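Local atomic coordinates of flagellar brake protein YcgR (Escherichia coli K-12, PDB entry 5Y6G), a protein that acts as a flagellar brake, binding the flagellar motor when loaded with cyclic di-GMP and slowing swimming and swarming. Residues A11-P16 with R32-S37; C19-A24 with A60-N65; F74-I79 with F101-V106. All coordinates share one frame; numbering follows the deposited sequence.

Overall arrangement
All three contacts lie in the PilZ domain of YcgR, in one antiparallel sheet. Interaction 1 sets the loop after strand 9-10 against strand 28-36, interaction 2 pairs strands 18-22 and 58-65, and interaction 3 pairs strands 71-87 and 93-104. Along the chain, interactions 1 and 2 alternate their segments, while interaction 3 follows both. Its centre is about 11 Å from that of interaction 2 and about 17 Å from that of interaction 1. Interactions 2 and 3 meet where strands 58-65 and 71-87 are neighbours; L36 packs on F103 between interactions 1 and 3. These last two both help to wall the same cyclic di-GMP site: interaction 1 through D35 and S37, interaction 3 through I79, F101 and R102.

Interaction 1: A11-P16 with R32-S37; sequences APLHPP and RLYDLS. With C2E (9,9'-[(2R,3R,3aS,5S,7aR,9R,10R,10aS,12S,14aR)-3,5,10,12-tetrahydroxy-5,12-dioxidooctahydro-2H,7H-difuro[3,2-d:3',2'-j][1,3,7,9,2,8]tetraoxadiphosphacyclododecine-2,9-diyl]bis(2-amino-1,9-dihydro-6H-purin-6-one)), chain C.
P16 lies over one face of the R32 guanidinium, its CB 3.5 Å from NH2, and the proline ring and the arginine chain cross at a slant. A bend in the arginine chain at chi3 (67°) brings the guanidinium against the proline, while L13 CB sits at its edge, near its plane. L13 O comes within 2.9 Å of R32 NH2, but the angle is too poor for a hydrogen bond. L13 then spreads its two methyls: CD2 rests on the carbonyl oxygen of L33, and CD1 reaches CE1 of the Y34 ring at 4.2 Å. At the other end of the loop the backbone takes over. A11 N donates to Y34 O (2.7 Å, 162°), and A11 CB packs on L33 CG at 4.0 Å. Between these two ends a water donates to both P12 O and L33 O, bridging the loop to the strand. Y34 and D35 both face G42 in a classic beta bulge. With CG between the backbone N and the carbonyl carbon (chi1 62°), the D35 carboxylate leads away from the loop segment, and there OD1 accepts from two nitrogens of one guanine, N1 at 3.0 Å and N2 at 3.1 Å. S37 OG adds a weak bond from N2, 3.4 Å long. The Y34 side chain touches a second bound cyclic di-GMP. D35, S37 and G40 fit the D-x-S-x-x-G signature of PilZ domains, which, with the arginines R4 and R8 of the preceding R-x-x-x-R motif, forms the cyclic di-GMP site.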
# COMPACT_ATOMS: atom_id res chain seq x y z
N ALA A 11 -7.85 0.83 1.99
CA ALA A 11 -7.40 1.70 3.06
C ALA A 11 -7.96 3.11 2.88
O ALA A 11 -8.22 3.54 1.75
CB ALA A 11 -5.87 1.75 3.10
N PRO A 12 -8.15 3.84 3.97
CA PRO A 12 -8.62 5.23 3.85
C PRO A 12 -7.49 6.15 3.40
O PRO A 12 -6.41 6.17 3.99
CB PRO A 12 -9.09 5.57 5.27
CG PRO A 12 -8.26 4.70 6.15
CD PRO A 12 -8.05 3.42 5.38
N LEU A 13 -7.75 6.89 2.32
CA LEU A 13 -6.85 7.94 1.88
C LEU A 13 -7.12 9.27 2.58
O LEU A 13 -6.23 10.13 2.62
CB LEU A 13 -6.95 8.13 0.37
CG LEU A 13 -6.80 6.85 -0.45
CD1 LEU A 13 -6.97 7.13 -1.94
CD2 LEU A 13 -5.45 6.19 -0.18
N HIS A 14 -8.33 9.44 3.12
CA HIS A 14 -8.63 10.62 3.92
C HIS A 14 -7.68 10.76 5.10
O HIS A 14 -6.95 11.76 5.18
CB HIS A 14 -10.10 10.57 4.35
CG HIS A 14 -10.80 9.31 3.92
ND1 HIS A 14 -11.07 9.03 2.60
CD2 HIS A 14 -11.26 8.26 4.63
CE1 HIS A 14 -11.68 7.86 2.51
NE2 HIS A 14 -11.81 7.37 3.73
N PRO A 15 -7.64 9.83 6.05
CA PRO A 15 -6.49 9.74 6.95
C PRO A 15 -5.49 8.72 6.43
O PRO A 15 -5.46 7.57 6.89
CB PRO A 15 -7.12 9.27 8.27
CG PRO A 15 -8.24 8.39 7.81
CD PRO A 15 -8.73 8.94 6.49
N PRO A 16 -4.67 9.10 5.45
CA PRO A 16 -3.84 8.10 4.77
C PRO A 16 -2.78 7.51 5.68
O PRO A 16 -2.27 8.16 6.59
CB PRO A 16 -3.19 8.90 3.63
CG PRO A 16 -3.16 10.30 4.14
CD PRO A 16 -4.41 10.46 4.96
N ARG A 32 1.52 6.17 -0.16
CA ARG A 32 0.35 5.98 0.68
C ARG A 32 -0.21 4.58 0.48
O ARG A 32 -0.32 4.11 -0.66
CB ARG A 32 -0.72 7.02 0.36
CG ARG A 32 -0.22 8.46 0.38
CD ARG A 32 -1.01 9.34 -0.59
NE ARG A 32 -2.40 9.52 -0.18
CZ ARG A 32 -2.87 10.62 0.41
NH1 ARG A 32 -2.06 11.64 0.66
NH2 ARG A 32 -4.15 10.70 0.74
N LEU A 33 -0.57 3.92 1.58
CA LEU A 33 -1.21 2.62 1.47
C LEU A 33 -2.57 2.76 0.81
O LEU A 33 -3.37 3.63 1.18
CB LEU A 33 -1.36 1.99 2.86
CG LEU A 33 -2.00 0.60 2.91
CD1 LEU A 33 -1.17 -0.40 2.12
CD2 LEU A 33 -2.16 0.15 4.36
N TYR A 34 -2.83 1.93 -0.20
CA TYR A 34 -4.09 1.96 -0.93
C TYR A 34 -5.02 0.83 -0.52
O TYR A 34 -6.15 1.08 -0.10
CB TYR A 34 -3.82 1.93 -2.44
CG TYR A 34 -5.07 2.11 -3.27
CD1 TYR A 34 -5.64 3.36 -3.43
CD2 TYR A 34 -5.68 1.02 -3.88
CE1 TYR A 34 -6.79 3.53 -4.19
CE2 TYR A 34 -6.83 1.18 -4.64
CZ TYR A 34 -7.38 2.44 -4.79
OH TYR A 34 -8.52 2.60 -5.54
N ASP A 35 -4.58 -0.42 -0.65
CA ASP A 35 -5.35 -1.55 -0.16
C ASP A 35 -4.38 -2.61 0.35
O ASP A 35 -3.17 -2.53 0.12
CB ASP A 35 -6.30 -2.11 -1.24
CG ASP A 35 -5.56 -2.64 -2.46
OD1 ASP A 35 -4.36 -2.97 -2.37
OD2 ASP A 35 -6.20 -2.74 -3.53
N LEU A 36 -4.92 -3.60 1.05
CA LEU A 36 -4.07 -4.60 1.68
C LEU A 36 -4.76 -5.95 1.66
O LEU A 36 -5.99 -6.04 1.73
CB LEU A 36 -3.71 -4.22 3.11
CG LEU A 36 -2.79 -5.17 3.88
CD1 LEU A 36 -1.38 -5.16 3.31
CD2 LEU A 36 -2.78 -4.82 5.36
N SER A 37 -3.95 -7.00 1.56
CA SER A 37 -4.44 -8.37 1.64
C SER A 37 -3.31 -9.24 2.19
O SER A 37 -2.20 -8.77 2.43
CB SER A 37 -4.92 -8.87 0.28
OG SER A 37 -3.84 -8.97 -0.63
P1 C2E C . 0.39 -11.31 -9.84
O2P C2E C . 0.40 -9.94 -10.69
O1P C2E C . 1.65 -12.04 -10.08
O5' C2E C . 0.24 -10.98 -8.27
C5' C2E C . 0.40 -11.99 -7.27
C4' C2E C . -0.14 -11.51 -5.92
O4' C2E C . 0.44 -10.25 -5.56
C3' C2E C . -1.65 -11.24 -5.98
O3' C2E C . -2.43 -12.43 -5.79
C2' C2E C . -1.83 -10.28 -4.79
O2' C2E C . -2.01 -11.01 -3.58
C1' C2E C . -0.49 -9.51 -4.77
N9 C2E C . -0.71 -8.18 -5.33
C8 C2E C . -0.21 -7.69 -6.50
N7 C2E C . -0.62 -6.46 -6.67
C5 C2E C . -1.40 -6.09 -5.62
C6 C2E C . -2.09 -4.91 -5.27
O6 C2E C . -2.07 -3.93 -5.99
N1 C2E C . -2.79 -4.90 -4.11
C2 C2E C . -2.82 -6.00 -3.31
N2 C2E C . -3.54 -5.96 -2.15
N3 C2E C . -2.18 -7.11 -3.63
C4 C2E C . -1.46 -7.19 -4.76
P11 C2E C . -3.97 -12.51 -6.25
O21 C2E C . -4.80 -11.29 -5.59
O11 C2E C . -4.55 -13.79 -5.80
O5A C2E C . -4.04 -12.42 -7.86
C5A C2E C . -3.42 -13.41 -8.68
C4A C2E C . -3.22 -12.91 -10.12
O4A C2E C . -4.45 -12.40 -10.65
C3A C2E C . -2.23 -11.74 -10.17
O3A C2E C . -0.88 -12.20 -10.31
C2A C2E C . -2.67 -11.02 -11.45
O2A C2E C . -2.02 -11.60 -12.59
C1A C2E C . -4.19 -11.27 -11.49
N91 C2E C . -4.89 -10.09 -10.99
C81 C2E C . -5.58 -9.99 -9.81
N71 C2E C . -6.07 -8.80 -9.69
C51 C2E C . -5.74 -8.05 -10.77
C61 C2E C . -6.00 -6.72 -11.16
O61 C2E C . -6.65 -5.96 -10.46
N11 C2E C . -5.49 -6.29 -12.34
C21 C2E C . -4.76 -7.14 -13.12
N21 C2E C . -4.26 -6.68 -14.31
N31 C2E C . -4.51 -8.38 -12.76
C41 C2E C . -4.98 -8.87 -11.61
O HOH W 1 -3.87 5.11 3.22

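Interaction 2: C19-A24 with A60-N65; sequences CQTKLA and AQIEVN
C19 and V64 face each other as an antiparallel non-hydrogen-bonded pair, and their side chains make the tight half of the contact. The sulfur turns anti to the carbonyl carbon (chi1 -42°) and settles against both valine methyls, with SG 3.8 Å from V64 CG1 and 3.9 Å from V64 CG2. On the same buried flank, I62 sets CG2 4.3 Å from C19 CB, and its CG1 branch reaches T21 CB at 4.1 Å. The backbone between is firm: in the hydrogen-bonded pair Q20 and E63, Q20 N donates to E63 O and E63 N to Q20 O, each 3.0 Å. C19 CA also brings its hydrogen to E63 O. The opposite face, carrying Q20 and E63, is looser and partly exposed. Here the Q20 and E63 side chains lie side by side, pointing the same way, amide and carboxylate planes 44° apart, and Q20 NE2 gives only a weak bond of 3.4 Å to E63 OE1. The firmer partner of that carboxylate is H73, bonded to OE2. Beyond I62 the strands part, and a water spans the gap between T21 OG1 and Q61 O. Q61 and I62 both face F74 in a G1 beta bulge, where the chain turns a corner. On its other side strand 18-22 pairs with strand 28-36, F31 packing on C19 and I62, while strand 71-87 lies along the other edge of 58-65.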
# COMPACT_ATOMS: atom_id res chain seq x y z
N CYS A 19 3.83 4.55 3.88
CA CYS A 19 4.88 3.54 3.86
C CYS A 19 6.14 4.15 3.26
O CYS A 19 6.09 5.16 2.55
CB CYS A 19 4.47 2.31 3.04
SG CYS A 19 2.77 1.75 3.30
N GLN A 20 7.29 3.53 3.54
CA GLN A 20 8.53 4.03 2.97
C GLN A 20 9.56 2.91 2.91
O GLN A 20 9.49 1.94 3.68
CB GLN A 20 9.09 5.22 3.77
CG GLN A 20 9.40 4.90 5.22
CD GLN A 20 9.98 6.10 5.95
OE1 GLN A 20 10.00 7.21 5.42
NE2 GLN A 20 10.45 5.87 7.17
N THR A 21 10.50 3.06 1.99
CA THR A 21 11.59 2.11 1.82
C THR A 21 12.72 2.82 1.09
O THR A 21 12.52 3.86 0.46
CB THR A 21 11.14 0.86 1.07
OG1 THR A 21 12.23 -0.06 0.95
CG2 THR A 21 10.64 1.22 -0.33
N LYS A 22 13.92 2.25 1.19
CA LYS A 22 15.10 2.83 0.58
C LYS A 22 15.37 2.20 -0.78
O LYS A 22 15.09 1.03 -1.01
CB LYS A 22 16.33 2.66 1.49
CG LYS A 22 16.19 3.31 2.85
CD LYS A 22 17.46 3.16 3.67
CE LYS A 22 18.62 3.90 3.02
NZ LYS A 22 18.37 5.36 2.95
N LEU A 23 15.91 3.01 -1.69
CA LEU A 23 16.25 2.57 -3.03
C LEU A 23 17.75 2.30 -3.13
O LEU A 23 18.52 2.60 -2.21
CB LEU A 23 15.81 3.60 -4.07
CG LEU A 23 14.32 3.91 -4.14
CD1 LEU A 23 14.03 4.86 -5.30
CD2 LEU A 23 13.51 2.64 -4.29
N ALA A 24 18.16 1.74 -4.26
CA ALA A 24 19.57 1.41 -4.45
C ALA A 24 20.45 2.65 -4.43
O ALA A 24 21.62 2.57 -4.07
CB ALA A 24 19.76 0.63 -5.75
N ALA A 60 13.23 -5.10 0.88
CA ALA A 60 13.37 -5.73 2.18
C ALA A 60 12.78 -4.84 3.26
O ALA A 60 13.18 -3.68 3.41
CB ALA A 60 14.85 -6.01 2.49
N GLN A 61 11.81 -5.38 3.99
CA GLN A 61 11.24 -4.73 5.18
C GLN A 61 10.76 -3.31 4.86
O GLN A 61 11.26 -2.32 5.38
CB GLN A 61 12.26 -4.72 6.32
CG GLN A 61 12.76 -6.10 6.72
CD GLN A 61 11.64 -7.02 7.17
OE1 GLN A 61 11.11 -6.88 8.28
NE2 GLN A 61 11.28 -7.97 6.32
N ILE A 62 9.75 -3.24 3.99
CA ILE A 62 9.07 -1.98 3.77
C ILE A 62 8.38 -1.57 5.06
O ILE A 62 7.67 -2.38 5.68
CB ILE A 62 8.07 -2.10 2.61
CG1 ILE A 62 8.79 -2.51 1.32
CG2 ILE A 62 7.31 -0.79 2.41
CD1 ILE A 62 7.87 -2.74 0.15
N GLU A 63 8.59 -0.33 5.48
CA GLU A 63 8.01 0.16 6.72
C GLU A 63 6.59 0.64 6.43
O GLU A 63 6.39 1.65 5.74
CB GLU A 63 8.85 1.28 7.33
CG GLU A 63 8.40 1.66 8.73
CD GLU A 63 9.36 2.60 9.42
OE1 GLU A 63 9.06 3.81 9.49
OE2 GLU A 63 10.42 2.13 9.88
N VAL A 64 5.61 -0.09 6.95
CA VAL A 64 4.20 0.28 6.84
C VAL A 64 3.77 0.83 8.20
O VAL A 64 3.63 0.07 9.17
CB VAL A 64 3.33 -0.90 6.43
CG1 VAL A 64 1.87 -0.47 6.30
CG2 VAL A 64 3.83 -1.50 5.12
N ASN A 65 3.54 2.14 8.27
CA ASN A 65 3.20 2.81 9.51
C ASN A 65 1.68 2.90 9.61
O ASN A 65 1.05 3.77 8.99
CB ASN A 65 3.85 4.19 9.57
CG ASN A 65 3.79 4.82 10.95
OD1 ASN A 65 2.79 4.69 11.66
ND2 ASN A 65 4.86 5.50 11.33
O HOH W 2 12.64 -0.89 3.47

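Interaction 3: F74-I79 with F101-V106; sequences FDAQLI and FRFLNV. With C2E (9,9'-[(2R,3R,3aS,5S,7aR,9R,10R,10aS,12S,14aR)-3,5,10,12-tetrahydroxy-5,12-dioxidooctahydro-2H,7H-difuro[3,2-d:3',2'-j][1,3,7,9,2,8]tetraoxadiphosphacyclododecine-2,9-diyl]bis(2-amino-1,9-dihydro-6H-purin-6-one)), chain C.
Strands 71-87 and 93-104 form a long antiparallel beta hairpin, and here its arms meet well away from the turn. On the buried face L78 lays CD1 over the F101 ring, a CH-pi contact 4.2 Å from the centroid and 17° off the normal; having CG anti to the backbone N (chi1 177°) sends the leucine there. A76 CB packs between two phenylalanines, 3.9 Å from F101 CD1 and 4.0 Å from F103 CD1. F103 and F74 meet at a slant, ring planes 45° apart, with F74 CB 3.8 Å from F103 CE1; L114 of helix 108-129 packs on both side chains. Q77 and R102 bond reciprocally through their backbones. The hairpin also walls the cyclic di-GMP pocket, through I79, F101 and R102: R102 CB comes within 3.3 Å of the ribose O4', and I79 CG2 lies equally close to the phosphate oxygen O2P. I79 CG1 packs on R102 CB at 3.7 Å. L104 CD2 covers one face of the R102 guanidinium, whose NH2 meets Q77 NE2 at its edge; both are donors and make no hydrogen bond, and Q77 OE1 is hydrogen-bonded to R58. Further along, N105 ND2 donates to D75 OD1 (3.2 Å), arriving from above the carboxylate plane, while OD2 is held by Q61. A water links D75 N to L104 O.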
# COMPACT_ATOMS: atom_id res chain seq x y z
N PHE A 74 7.66 -5.35 5.96
CA PHE A 74 7.38 -6.50 5.12
C PHE A 74 8.30 -6.51 3.91
O PHE A 74 8.59 -5.46 3.33
CB PHE A 74 5.93 -6.50 4.63
CG PHE A 74 4.91 -6.55 5.73
CD1 PHE A 74 4.09 -5.46 5.97
CD2 PHE A 74 4.78 -7.67 6.52
CE1 PHE A 74 3.15 -5.50 6.98
CE2 PHE A 74 3.85 -7.72 7.53
CZ PHE A 74 3.03 -6.63 7.76
N ASP A 75 8.76 -7.70 3.54
CA ASP A 75 9.40 -7.86 2.24
C ASP A 75 8.33 -7.94 1.16
O ASP A 75 7.23 -8.47 1.38
CB ASP A 75 10.28 -9.12 2.22
CG ASP A 75 11.30 -9.14 3.35
OD1 ASP A 75 11.55 -10.23 3.90
OD2 ASP A 75 11.83 -8.06 3.69
N ALA A 76 8.65 -7.40 -0.01
CA ALA A 76 7.69 -7.39 -1.10
C ALA A 76 8.42 -7.22 -2.42
O ALA A 76 9.54 -6.71 -2.47
CB ALA A 76 6.64 -6.29 -0.92
N GLN A 77 7.77 -7.67 -3.49
CA GLN A 77 8.23 -7.47 -4.85
C GLN A 77 7.27 -6.54 -5.57
O GLN A 77 6.06 -6.78 -5.57
CB GLN A 77 8.34 -8.80 -5.61
CG GLN A 77 8.67 -8.64 -7.09
CD GLN A 77 8.98 -9.96 -7.77
OE1 GLN A 77 10.14 -10.28 -8.01
NE2 GLN A 77 7.94 -10.72 -8.09
N LEU A 78 7.81 -5.49 -6.18
CA LEU A 78 7.00 -4.59 -7.00
C LEU A 78 6.58 -5.32 -8.27
O LEU A 78 7.41 -5.60 -9.14
CB LEU A 78 7.78 -3.33 -7.32
CG LEU A 78 7.04 -2.34 -8.22
CD1 LEU A 78 5.70 -1.97 -7.62
CD2 LEU A 78 7.89 -1.10 -8.46
N ILE A 79 5.29 -5.62 -8.39
CA ILE A 79 4.79 -6.40 -9.52
C ILE A 79 4.35 -5.52 -10.69
O ILE A 79 4.55 -5.90 -11.85
CB ILE A 79 3.63 -7.31 -9.07
CG1 ILE A 79 4.13 -8.35 -8.07
CG2 ILE A 79 2.99 -7.99 -10.26
CD1 ILE A 79 5.24 -9.22 -8.61
N PHE A 101 2.22 -4.51 -5.10
CA PHE A 101 3.24 -5.32 -4.47
C PHE A 101 2.73 -6.73 -4.20
O PHE A 101 1.54 -6.94 -3.95
CB PHE A 101 3.71 -4.72 -3.15
CG PHE A 101 4.48 -3.45 -3.30
CD1 PHE A 101 5.84 -3.48 -3.53
CD2 PHE A 101 3.83 -2.22 -3.21
CE1 PHE A 101 6.56 -2.31 -3.67
CE2 PHE A 101 4.53 -1.04 -3.35
CZ PHE A 101 5.90 -1.09 -3.58
N ARG A 102 3.65 -7.69 -4.23
CA ARG A 102 3.43 -9.03 -3.72
C ARG A 102 4.37 -9.26 -2.54
O ARG A 102 5.58 -9.07 -2.66
CB ARG A 102 3.67 -10.09 -4.80
CG ARG A 102 3.61 -11.52 -4.29
CD ARG A 102 3.88 -12.57 -5.37
NE ARG A 102 5.25 -12.53 -5.90
CZ ARG A 102 6.23 -13.34 -5.52
NH1 ARG A 102 6.01 -14.28 -4.60
NH2 ARG A 102 7.44 -13.23 -6.06
N PHE A 103 3.80 -9.64 -1.40
CA PHE A 103 4.59 -9.90 -0.21
C PHE A 103 5.50 -11.11 -0.41
O PHE A 103 5.10 -12.11 -1.01
CB PHE A 103 3.68 -10.11 0.99
CG PHE A 103 3.05 -8.85 1.50
CD1 PHE A 103 3.79 -7.69 1.56
CD2 PHE A 103 1.73 -8.83 1.91
CE1 PHE A 103 3.23 -6.51 2.02
CE2 PHE A 103 1.16 -7.66 2.37
CZ PHE A 103 1.91 -6.50 2.42
N LEU A 104 6.72 -11.00 0.10
CA LEU A 104 7.71 -12.07 0.04
C LEU A 104 8.01 -12.58 1.44
O LEU A 104 7.84 -11.87 2.44
CB LEU A 104 9.00 -11.58 -0.62
CG LEU A 104 8.92 -11.01 -2.04
CD1 LEU A 104 10.25 -10.41 -2.46
CD2 LEU A 104 8.47 -12.08 -3.03
N ASN A 105 8.46 -13.83 1.51
CA ASN A 105 8.88 -14.45 2.77
C ASN A 105 7.80 -14.32 3.84
O ASN A 105 8.06 -13.92 4.97
CB ASN A 105 10.20 -13.85 3.25
CG ASN A 105 11.27 -13.86 2.17
OD1 ASN A 105 11.37 -14.81 1.39
ND2 ASN A 105 12.08 -12.80 2.12
N VAL A 106 6.57 -14.67 3.46
CA VAL A 106 5.44 -14.57 4.36
C VAL A 106 5.42 -15.76 5.31
O VAL A 106 4.77 -16.78 5.03
CB VAL A 106 4.11 -14.47 3.58
CG1 VAL A 106 2.95 -14.18 4.53
CG2 VAL A 106 4.21 -13.41 2.50
P1 C2E C . 0.39 -11.31 -9.84
O2P C2E C . 0.40 -9.94 -10.69
O1P C2E C . 1.65 -12.04 -10.08
O5' C2E C . 0.24 -10.98 -8.27
C5' C2E C . 0.40 -11.99 -7.27
C4' C2E C . -0.14 -11.51 -5.92
O4' C2E C . 0.44 -10.25 -5.56
C3' C2E C . -1.65 -11.24 -5.98
O3' C2E C . -2.43 -12.43 -5.79
C2' C2E C . -1.83 -10.28 -4.79
O2' C2E C . -2.01 -11.01 -3.58
C1' C2E C . -0.49 -9.51 -4.77
N9 C2E C . -0.71 -8.18 -5.33
C8 C2E C . -0.21 -7.69 -6.50
N7 C2E C . -0.62 -6.46 -6.67
C5 C2E C . -1.40 -6.09 -5.62
C6 C2E C . -2.09 -4.91 -5.27
O6 C2E C . -2.07 -3.93 -5.99
N1 C2E C . -2.79 -4.90 -4.11
C2 C2E C . -2.82 -6.00 -3.31
N2 C2E C . -3.54 -5.96 -2.15
N3 C2E C . -2.18 -7.11 -3.63
C4 C2E C . -1.46 -7.19 -4.76
P11 C2E C . -3.97 -12.51 -6.25
O21 C2E C . -4.80 -11.29 -5.59
O11 C2E C . -4.55 -13.79 -5.80
O5A C2E C . -4.04 -12.42 -7.86
C5A C2E C . -3.42 -13.41 -8.68
C4A C2E C . -3.22 -12.91 -10.12
O4A C2E C . -4.45 -12.40 -10.65
C3A C2E C . -2.23 -11.74 -10.17
O3A C2E C . -0.88 -12.20 -10.31
C2A C2E C . -2.67 -11.02 -11.45
O2A C2E C . -2.02 -11.60 -12.59
C1A C2E C . -4.19 -11.27 -11.49
N91 C2E C . -4.89 -10.09 -10.99
C81 C2E C . -5.58 -9.99 -9.81
N71 C2E C . -6.07 -8.80 -9.69
C51 C2E C . -5.74 -8.05 -10.77
C61 C2E C . -6.00 -6.72 -11.16
O61 C2E C . -6.65 -5.96 -10.46
N11 C2E C . -5.49 -6.29 -12.34
C21 C2E C . -4.76 -7.14 -13.12
N21 C2E C . -4.26 -6.68 -14.31
N31 C2E C . -4.51 -8.38 -12.76
C41 C2E C . -4.98 -8.87 -11.61
O HOH W 3 7.85 -10.12 4.57